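Local coordinates for protein salicylaldehyde dehydrogenase NahF (Pseudomonas putida, PDB 4JZ6) that probably catalyses the NAD+-dependent oxidation of salicylaldehyde to salicylate in naphthalene breakdown, at residues L265-G270 against G472-R477; L274-D279 against L307-K312; Q297-M302 against E396-I401. All coordinates share one frame; numbering follows the deposited sequence.

Contact 1: residues L265-G270 against G472-R477; sequences LLELGG and GRFDGR. With EDO (1,2-ethanediol), chain K.
Leu-265 and Phe-474 make the apolar half of this contact. CD1 of Leu-265 sits almost squarely over the Phe-474 ring in a CH-pi contact, 4.1 Å from its centroid and 6° off the normal, while CD2 of the same leucine reaches the rim at CE2 (4.0 Å). With CG anti to the backbone N (chi1 -158°), the two methyls are carried over the ring and onto the chain of Arg-473, CD1 of Leu-265 lying 3.6 Å from the carbonyl O of Arg-473. A side chain on Gly-472 would run into Leu-265 CG. Glu-267 is bent at chi2, and its OE2 comes to 3.4 Å from CD2 of Phe-474, the carboxylate turned 37° from the ring plane. Asn-242 and Tyr-178 add to the packing on Phe-474.

Between the backbones, a water lies 3.1 Å from both Leu-266 O and Gly-472 O and donates to them, though other acceptors compete for its protons. Gly-472 O also takes the NE of Arg-473 at 2.6 Å, from above the carbonyl plane, which folds the guanidinium back on its own loop; one face of that group carries C1 of an ethanediol, probably from the crystallisation liquor. The Gly-472 N-H bonds to this molecule's O1, and Asp-481 of the second subunit holds it too.

The leucine belongs to strand 264-267, which pairs with the short antiparallel strand 470-471, and the loop leaving that strand backs onto Glu-267, the predicted active-site glutamate of this aldehyde dehydrogenase fold.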
loop_
_atom_site.group_PDB
_atom_site.type_symbol
_atom_site.label_atom_id
_atom_site.label_comp_id
_atom_site.label_asym_id
_atom_site.label_seq_id
_atom_site.Cartn_x
_atom_site.Cartn_y
_atom_site.Cartn_z
ATOM N N LEU A 265 -2.811 -5.415 2.626
ATOM C CA LEU A 265 -3.096 -4.742 3.881
ATOM C C LEU A 265 -2.524 -5.641 4.972
ATOM O O LEU A 265 -3.026 -6.743 5.205
ATOM C CB LEU A 265 -4.598 -4.552 4.063
ATOM C CG LEU A 265 -5.079 -3.462 5.017
ATOM C CD1 LEU A 265 -6.577 -3.280 4.858
ATOM C CD2 LEU A 265 -4.735 -3.771 6.466
ATOM N N LEU A 266 -1.462 -5.169 5.620
ATOM C CA LEU A 266 -0.735 -5.965 6.607
ATOM C C LEU A 266 -0.963 -5.463 8.025
ATOM O O LEU A 266 -0.619 -4.326 8.361
ATOM C CB LEU A 266 0.763 -5.969 6.289
ATOM C CG LEU A 266 1.296 -7.198 5.546
ATOM C CD1 LEU A 266 0.197 -7.908 4.744
ATOM C CD2 LEU A 266 2.479 -6.823 4.664
ATOM N N GLU A 267 -1.540 -6.328 8.852
ATOM C CA GLU A 267 -1.893 -5.980 10.217
ATOM C C GLU A 267 -1.145 -6.932 11.141
ATOM O O GLU A 267 -1.645 -8.004 11.483
ATOM C CB GLU A 267 -3.403 -6.116 10.408
ATOM C CG GLU A 267 -3.981 -5.209 11.469
ATOM C CD GLU A 267 -4.314 -3.830 10.939
ATOM O OE1 GLU A 267 -4.120 -2.848 11.681
ATOM O OE2 GLU A 267 -4.788 -3.729 9.789
ATOM N N LEU A 268 0.061 -6.540 11.534
ATOM C CA LEU A 268 1.008 -7.478 12.127
ATOM C C LEU A 268 1.278 -7.229 13.603
ATOM O O LEU A 268 0.462 -6.631 14.300
ATOM C CB LEU A 268 2.318 -7.459 11.341
ATOM C CG LEU A 268 2.089 -7.536 9.832
ATOM C CD1 LEU A 268 3.398 -7.476 9.081
ATOM C CD2 LEU A 268 1.324 -8.804 9.474
ATOM N N GLY A 269 2.433 -7.697 14.068
ATOM C CA GLY A 269 2.739 -7.723 15.486
ATOM C C GLY A 269 2.873 -6.364 16.148
ATOM O O GLY A 269 2.964 -5.326 15.476
ATOM N N GLY A 270 2.887 -6.381 17.480
ATOM C CA GLY A 270 3.066 -5.175 18.264
ATOM C C GLY A 270 3.875 -5.422 19.522
ATOM O O GLY A 270 4.045 -6.561 19.954
ATOM N N GLY A 472 -1.151 -0.223 5.683
ATOM C CA GLY A 472 -2.557 -0.320 5.345
ATOM C C GLY A 472 -3.392 -0.094 6.585
ATOM O O GLY A 472 -2.849 0.137 7.666
ATOM N N ARG A 473 -4.710 -0.173 6.449
ATOM C CA ARG A 473 -5.570 0.195 7.564
ATOM C C ARG A 473 -6.995 -0.374 7.481
ATOM O O ARG A 473 -7.654 -0.282 6.444
ATOM C CB ARG A 473 -5.613 1.724 7.682
ATOM C CG ARG A 473 -5.513 2.244 9.105
ATOM C CD ARG A 473 -4.215 3.011 9.349
ATOM N NE ARG A 473 -3.044 2.141 9.384
ATOM C CZ ARG A 473 -1.834 2.517 9.798
ATOM N NH1 ARG A 473 -0.831 1.650 9.783
ATOM N NH2 ARG A 473 -1.624 3.751 10.232
ATOM N N PHE A 474 -7.457 -0.969 8.579
ATOM C CA PHE A 474 -8.872 -1.301 8.729
ATOM C C PHE A 474 -9.563 -0.166 9.489
ATOM O O PHE A 474 -8.890 0.687 10.076
ATOM C CB PHE A 474 -9.060 -2.619 9.488
ATOM C CG PHE A 474 -8.928 -3.850 8.636
ATOM C CD1 PHE A 474 -9.864 -4.138 7.655
ATOM C CD2 PHE A 474 -7.884 -4.743 8.843
ATOM C CE1 PHE A 474 -9.752 -5.289 6.879
ATOM C CE2 PHE A 474 -7.764 -5.886 8.071
ATOM C CZ PHE A 474 -8.702 -6.160 7.085
ATOM N N ASP A 475 -10.898 -0.155 9.462
ATOM C CA ASP A 475 -11.720 0.844 10.171
ATOM C C ASP A 475 -11.527 2.285 9.688
ATOM O O ASP A 475 -10.601 2.582 8.928
ATOM C CB ASP A 475 -11.508 0.762 11.683
ATOM C CG ASP A 475 -11.848 -0.592 12.235
ATOM O OD1 ASP A 475 -12.901 -1.136 11.841
ATOM O OD2 ASP A 475 -11.059 -1.118 13.052
ATOM N N GLY A 476 -12.412 3.176 10.130
ATOM C CA GLY A 476 -12.348 4.575 9.738
ATOM C C GLY A 476 -12.586 4.784 8.253
ATOM O O GLY A 476 -12.934 3.852 7.532
ATOM N N ARG A 477 -12.403 6.009 7.783
ATOM C CA ARG A 477 -12.559 6.272 6.363
ATOM C C ARG A 477 -11.401 5.664 5.570
ATOM O O ARG A 477 -11.542 5.355 4.387
ATOM C CB ARG A 477 -12.653 7.770 6.098
ATOM C CG ARG A 477 -13.855 8.463 6.721
ATOM C CD ARG A 477 -13.769 9.968 6.455
ATOM N NE ARG A 477 -14.924 10.723 6.938
ATOM C CZ ARG A 477 -14.973 12.052 6.979
ATOM N NH1 ARG A 477 -13.925 12.765 6.575
ATOM N NH2 ARG A 477 -16.058 12.673 7.430
HETATM C C1 EDO K . -1.247 3.593 6.229
HETATM O O1 EDO K . -0.229 2.672 5.799
HETATM C C2 EDO K . -2.400 3.612 5.227
HETATM O O2 EDO K . -3.247 4.751 5.444
HETATM O O HOH W 1 -1.478 -1.705 9.790
#

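Contact 2: residues L274-D279 against L307-K312; sequences LIVLDD and LVVDEK
Asp-310 packs beside Asp-278, and its OD1 is gripped twice by Lys-312: the backbone N comes in on the anti side at 3.3 Å, and NZ on the syn side at 3.1 Å, the two donors approaching from opposite faces of the carboxylate. Asp-310 is the N-cap of helix 311-327, and the first bond is its capping bond; the second is a salt bridge, made possible because the lysine curls at chi4. NZ reaches on to Asp-278 OD2 (3.5 Å), so one ammonium group probably eases the repulsion of two carboxylates turned 88° apart. OD2 of Asp-310 takes a water that also accepts from Asp-278 N, and the N of Gly-409; OD1 of Asp-278 pairs with Arg-435. An alanine at Asp-310 is likely to leave the first turn of the helix without its cap and Lys-312 without one of its two anionic mates.

Behind this polar end the strands 274-276 and 307-310 run parallel, 8° apart. Val-276 is bonded through both its N and its O: the N donates to Val-308 O at 2.8 Å, with an N-H...O angle of 169°, and the O accepts from Asp-310 N. The bond from Val-308 N to Leu-274 O is weak. Side chains pair alongside one another: Ile-275 CG1 touches Val-308 CG2 at 3.5 Å on one face, and Val-276 CB meets Val-309 CG1 at 3.6 Å on the other, where Leu-274 and Leu-307 also lie and Phe-317 of helix 311-327 packs. These are the two neighbouring parallel strands of a beta-alpha-beta crossover, joined through helix 282-294.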
loop_
_atom_site.group_PDB
_atom_site.type_symbol
_atom_site.label_atom_id
_atom_site.label_comp_id
_atom_site.label_asym_id
_atom_site.label_seq_id
_atom_site.Cartn_x
_atom_site.Cartn_y
_atom_site.Cartn_z
ATOM N N LEU A 274 2.937 1.327 27.410
ATOM C CA LEU A 274 2.265 2.361 28.178
ATOM C C LEU A 274 3.338 3.263 28.777
ATOM O O LEU A 274 4.140 2.826 29.613
ATOM C CB LEU A 274 1.390 1.755 29.274
ATOM C CG LEU A 274 0.340 2.684 29.895
ATOM C CD1 LEU A 274 -0.741 2.993 28.876
ATOM C CD2 LEU A 274 -0.269 2.096 31.152
ATOM N N ILE A 275 3.374 4.515 28.330
ATOM C CA ILE A 275 4.341 5.473 28.855
ATOM C C ILE A 275 3.794 6.181 30.095
ATOM O O ILE A 275 2.800 6.916 30.027
ATOM C CB ILE A 275 4.730 6.523 27.806
ATOM C CG1 ILE A 275 5.266 5.841 26.542
ATOM C CG2 ILE A 275 5.753 7.483 28.384
ATOM C CD1 ILE A 275 5.609 6.792 25.423
ATOM N N VAL A 276 4.448 5.946 31.228
ATOM C CA VAL A 276 4.051 6.551 32.489
ATOM C C VAL A 276 5.086 7.592 32.886
ATOM O O VAL A 276 6.144 7.248 33.400
ATOM C CB VAL A 276 3.935 5.486 33.593
ATOM C CG1 VAL A 276 3.350 6.077 34.851
ATOM C CG2 VAL A 276 3.086 4.328 33.111
ATOM N N LEU A 277 4.783 8.863 32.630
ATOM C CA LEU A 277 5.721 9.955 32.900
ATOM C C LEU A 277 5.774 10.228 34.393
ATOM O O LEU A 277 4.991 9.660 35.149
ATOM C CB LEU A 277 5.331 11.223 32.132
ATOM C CG LEU A 277 5.118 11.064 30.620
ATOM C CD1 LEU A 277 4.431 12.273 30.038
ATOM C CD2 LEU A 277 6.426 10.812 29.902
ATOM N N ASP A 278 6.689 11.094 34.826
ATOM C CA ASP A 278 6.842 11.365 36.261
ATOM C C ASP A 278 5.623 12.117 36.795
ATOM O O ASP A 278 5.438 12.289 38.001
ATOM C CB ASP A 278 8.168 12.090 36.571
ATOM C CG ASP A 278 8.240 13.502 35.992
ATOM O OD1 ASP A 278 7.355 14.338 36.279
ATOM O OD2 ASP A 278 9.212 13.792 35.262
ATOM N N ASP A 279 4.783 12.516 35.853
ATOM C CA ASP A 279 3.667 13.413 36.057
ATOM C C ASP A 279 2.354 12.660 36.243
ATOM O O ASP A 279 1.335 13.249 36.584
ATOM C CB ASP A 279 3.546 14.254 34.794
ATOM C CG ASP A 279 2.842 15.541 35.026
ATOM O OD1 ASP A 279 2.698 15.935 36.197
ATOM O OD2 ASP A 279 2.442 16.171 34.040
ATOM N N LEU A 307 5.800 -1.382 29.864
ATOM C CA LEU A 307 5.450 -0.270 30.724
ATOM C C LEU A 307 6.702 0.589 30.871
ATOM O O LEU A 307 7.563 0.287 31.707
ATOM C CB LEU A 307 5.007 -0.770 32.103
ATOM C CG LEU A 307 3.658 -1.473 32.318
ATOM C CD1 LEU A 307 2.516 -0.613 31.805
ATOM C CD2 LEU A 307 3.612 -2.858 31.685
ATOM N N VAL A 308 6.836 1.635 30.054
ATOM C CA VAL A 308 7.982 2.537 30.221
ATOM C C VAL A 308 7.664 3.626 31.254
ATOM O O VAL A 308 6.823 4.500 31.038
ATOM C CB VAL A 308 8.581 3.076 28.867
ATOM C CG1 VAL A 308 8.663 1.961 27.842
ATOM C CG2 VAL A 308 7.784 4.209 28.306
ATOM N N VAL A 309 8.313 3.523 32.411
ATOM C CA VAL A 309 7.983 4.377 33.544
ATOM C C VAL A 309 9.175 5.216 33.997
ATOM O O VAL A 309 10.319 4.763 33.965
ATOM C CB VAL A 309 7.458 3.545 34.735
ATOM C CG1 VAL A 309 6.200 2.801 34.348
ATOM C CG2 VAL A 309 8.502 2.561 35.183
ATOM N N ASP A 310 8.904 6.448 34.409
ATOM C CA ASP A 310 9.965 7.312 34.892
ATOM C C ASP A 310 10.472 6.788 36.232
ATOM O O ASP A 310 9.684 6.392 37.092
ATOM C CB ASP A 310 9.475 8.751 35.026
ATOM C CG ASP A 310 10.610 9.746 35.058
ATOM O OD1 ASP A 310 11.124 10.033 36.156
ATOM O OD2 ASP A 310 10.997 10.240 33.979
ATOM N N GLU A 311 11.791 6.778 36.397
ATOM C CA GLU A 311 12.415 6.255 37.605
ATOM C C GLU A 311 11.870 6.895 38.873
ATOM O O GLU A 311 11.729 6.221 39.891
ATOM C CB GLU A 311 13.935 6.440 37.550
ATOM C CG GLU A 311 14.703 5.237 37.024
ATOM C CD GLU A 311 14.739 4.073 38.002
ATOM O OE1 GLU A 311 15.126 2.963 37.575
ATOM O OE2 GLU A 311 14.395 4.262 39.190
ATOM N N LYS A 312 11.559 8.190 38.810
ATOM C CA LYS A 312 11.078 8.926 39.982
ATOM C C LYS A 312 9.799 8.312 40.539
ATOM O O LYS A 312 9.440 8.520 41.696
ATOM C CB LYS A 312 10.813 10.396 39.639
ATOM C CG LYS A 312 12.014 11.174 39.128
ATOM C CD LYS A 312 11.689 12.660 39.038
ATOM C CE LYS A 312 12.549 13.361 37.996
ATOM N NZ LYS A 312 12.318 12.821 36.621
HETATM O O HOH W 2 8.657 11.480 32.566
#

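Contact 3: residues Q297-M302 against E396-I401; sequences QGQICM and ETFGPI. With NK (salicylaldehyde), chain B.
Phe-398 lays its ring against the backbone of Gln-299, and this is the tight part of the contact. CA of Gln-299 stands over one face in a CH-pi contact, 4.0 Å from the centroid and displaced toward the rim, while the carbonyl O of Gln-299 comes to 3.1 Å from CE2 of Phe-398. The ring's chi1 of -117° lies away from a staggered value, consistent with a side chain swung round to fit this backbone. Cys-301 meets the ring at its edge in a sulfur-aromatic contact, SG to CZ of Phe-398 being 3.8 Å. OE1 of Glu-396 lies in the ring plane at the edge and bonds to Gly-270 N. Further along, a CA-H...O contact runs from Gly-298 CA to Gly-399 O (3.5 Å); any side chain on Gly-298 would run into that oxygen, and its positive phi also suits glycine.

Water fills in where the chains part. One molecule donates to Gln-299 OE1 and, at 2.9 Å, to Phe-398 O. Another lies 2.7 Å from Gly-298 O and also donates to Thr-397 O, though it has more acceptors in reach than protons. Phe-398 and Glu-396 remain partly exposed.

Cys-301 also faces bound salicylaldehyde. The ligand's OAH accepts from Cys-301 N at 2.6 Å, a weak bond with an N-H...O angle of 124°. A second weak bond, at longer range, reaches OAH from Met-302 N, a placement reminiscent of an oxyanion hole. Thus Phe-398 backs the loop that lines the substrate pocket.

The two loops run nearly antiparallel. Residues 297-302 connect helix 282-294 to strand 306-310, and residues 396-401 lead into strand 401-407, the next parallel strand of the same sheet, with helix 349-362 packing against Thr-397 and Ile-401.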
loop_
_atom_site.group_PDB
_atom_site.type_symbol
_atom_site.label_atom_id
_atom_site.label_comp_id
_atom_site.label_asym_id
_atom_site.label_seq_id
_atom_site.Cartn_x
_atom_site.Cartn_y
_atom_site.Cartn_z
ATOM N N GLN A 297 -5.657 -12.573 28.354
ATOM C CA GLN A 297 -4.352 -13.166 28.626
ATOM C C GLN A 297 -3.229 -12.553 27.802
ATOM O O GLN A 297 -2.308 -13.262 27.407
ATOM C CB GLN A 297 -4.382 -14.668 28.339
ATOM C CG GLN A 297 -5.493 -15.402 29.029
ATOM C CD GLN A 297 -6.702 -15.645 28.146
ATOM O OE1 GLN A 297 -7.808 -15.222 28.472
ATOM N NE2 GLN A 297 -6.502 -16.342 27.032
ATOM N N GLY A 298 -3.308 -11.255 27.524
ATOM C CA GLY A 298 -2.286 -10.596 26.730
ATOM C C GLY A 298 -2.102 -11.207 25.348
ATOM O O GLY A 298 -1.022 -11.137 24.754
ATOM N N GLN A 299 -3.162 -11.819 24.835
ATOM C CA GLN A 299 -3.118 -12.414 23.510
ATOM C C GLN A 299 -3.720 -11.477 22.468
ATOM O O GLN A 299 -4.291 -11.916 21.470
ATOM C CB GLN A 299 -3.831 -13.763 23.506
ATOM C CG GLN A 299 -3.083 -14.833 24.255
ATOM C CD GLN A 299 -3.746 -16.192 24.140
ATOM O OE1 GLN A 299 -3.087 -17.200 23.870
ATOM N NE2 GLN A 299 -5.058 -16.228 24.351
ATOM N N ILE A 300 -3.595 -10.178 22.708
ATOM C CA ILE A 300 -4.049 -9.183 21.749
ATOM C C ILE A 300 -2.804 -8.570 21.134
ATOM O O ILE A 300 -1.827 -8.348 21.843
ATOM C CB ILE A 300 -4.894 -8.095 22.441
ATOM C CG1 ILE A 300 -5.867 -8.740 23.434
ATOM C CG2 ILE A 300 -5.634 -7.252 21.416
ATOM C CD1 ILE A 300 -6.734 -7.756 24.185
ATOM N N CYS A 301 -2.818 -8.307 19.827
ATOM C CA CYS A 301 -1.621 -7.764 19.171
ATOM C C CYS A 301 -1.271 -6.396 19.749
ATOM O O CYS A 301 -0.112 -5.981 19.712
ATOM C CB CYS A 301 -1.777 -7.688 17.645
ATOM S SG CYS A 301 -1.905 -9.285 16.789
ATOM N N MET A 302 -2.276 -5.714 20.299
ATOM C CA MET A 302 -2.060 -4.421 20.945
ATOM C C MET A 302 -2.022 -4.493 22.474
ATOM O O MET A 302 -2.079 -3.452 23.137
ATOM C CB MET A 302 -3.112 -3.400 20.499
ATOM C CG MET A 302 -4.562 -3.852 20.652
ATOM S SD MET A 302 -5.735 -2.506 20.348
ATOM C CE MET A 302 -7.269 -3.426 20.172
ATOM N N GLU A 396 7.818 -9.608 20.742
ATOM C CA GLU A 396 6.424 -9.773 21.136
ATOM C C GLU A 396 6.223 -11.092 21.869
ATOM O O GLU A 396 6.726 -12.129 21.442
ATOM C CB GLU A 396 5.506 -9.705 19.910
ATOM C CG GLU A 396 4.029 -9.651 20.250
ATOM C CD GLU A 396 3.150 -9.486 19.026
ATOM O OE1 GLU A 396 2.091 -8.831 19.141
ATOM O OE2 GLU A 396 3.513 -10.013 17.950
ATOM N N THR A 397 5.490 -11.046 22.975
ATOM C CA THR A 397 5.217 -12.237 23.765
ATOM C C THR A 397 3.713 -12.391 23.956
ATOM O O THR A 397 3.103 -11.672 24.740
ATOM C CB THR A 397 5.891 -12.153 25.148
ATOM O OG1 THR A 397 5.240 -11.154 25.943
ATOM C CG2 THR A 397 7.370 -11.802 25.008
ATOM N N PHE A 398 3.112 -13.326 23.235
ATOM C CA PHE A 398 1.665 -13.496 23.275
ATOM C C PHE A 398 1.229 -14.246 24.521
ATOM O O PHE A 398 1.044 -15.464 24.489
ATOM C CB PHE A 398 1.180 -14.226 22.018
ATOM C CG PHE A 398 0.266 -13.401 21.161
ATOM C CD1 PHE A 398 0.637 -12.122 20.760
ATOM C CD2 PHE A 398 -0.964 -13.898 20.757
ATOM C CE1 PHE A 398 -0.205 -11.356 19.974
ATOM C CE2 PHE A 398 -1.812 -13.134 19.966
ATOM C CZ PHE A 398 -1.431 -11.861 19.575
ATOM N N GLY A 399 1.064 -13.519 25.619
ATOM C CA GLY A 399 0.717 -14.145 26.883
ATOM C C GLY A 399 0.467 -13.168 28.013
ATOM O O GLY A 399 0.682 -11.963 27.859
ATOM N N PRO A 400 -0.009 -13.689 29.158
ATOM C CA PRO A 400 -0.260 -12.913 30.378
ATOM C C PRO A 400 1.049 -12.538 31.076
ATOM O O PRO A 400 1.242 -12.810 32.267
ATOM C CB PRO A 400 -1.062 -13.885 31.244
ATOM C CG PRO A 400 -0.581 -15.235 30.824
ATOM C CD PRO A 400 -0.337 -15.116 29.337
ATOM N N ILE A 401 1.948 -11.924 30.316
ATOM C CA ILE A 401 3.214 -11.439 30.838
ATOM C C ILE A 401 3.468 -10.064 30.231
ATOM O O ILE A 401 3.023 -9.785 29.116
ATOM C CB ILE A 401 4.375 -12.410 30.513
ATOM C CG1 ILE A 401 5.680 -11.936 31.155
ATOM C CG2 ILE A 401 4.533 -12.583 29.016
ATOM C CD1 ILE A 401 6.862 -12.860 30.917
HETATM O OAH NK B . -4.622 -7.126 18.323
HETATM C CAD NK B . -5.544 -7.771 17.866
HETATM C CAA NK B . -6.848 -7.077 17.803
HETATM C CAC NK B . -6.975 -5.813 17.230
HETATM C CAG NK B . -8.225 -5.203 17.200
HETATM C CAI NK B . -9.328 -5.833 17.746
HETATM C CAE NK B . -9.201 -7.083 18.322
HETATM C CAB NK B . -7.955 -7.710 18.353
HETATM O OAF NK B . -7.776 -8.952 18.913
HETATM O O HOH W 3 0.981 -9.646 25.709
HETATM O O HOH W 4 -0.098 -17.537 22.867
#

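In the fold
From the N terminus, the chain first meets contact 1 at strand 264-267 and closes that long loop only at 472-477, so contacts 2 and 3 are both nested inside it. Contact 2 closes the short loop from strand 273-276 through helix 282-294 to strand 306-310. Contact 3 starts within that loop, at 297-302, and ends beyond it at 396-401, so the two cross without touching. Contacts 1 and 3 do touch, where the loop after strand 264-267 meets Glu-396. Together they tie the six-stranded sheet, which contains strand 264-267, to the seven-stranded sheet, with the salicylaldehyde-lining loop between.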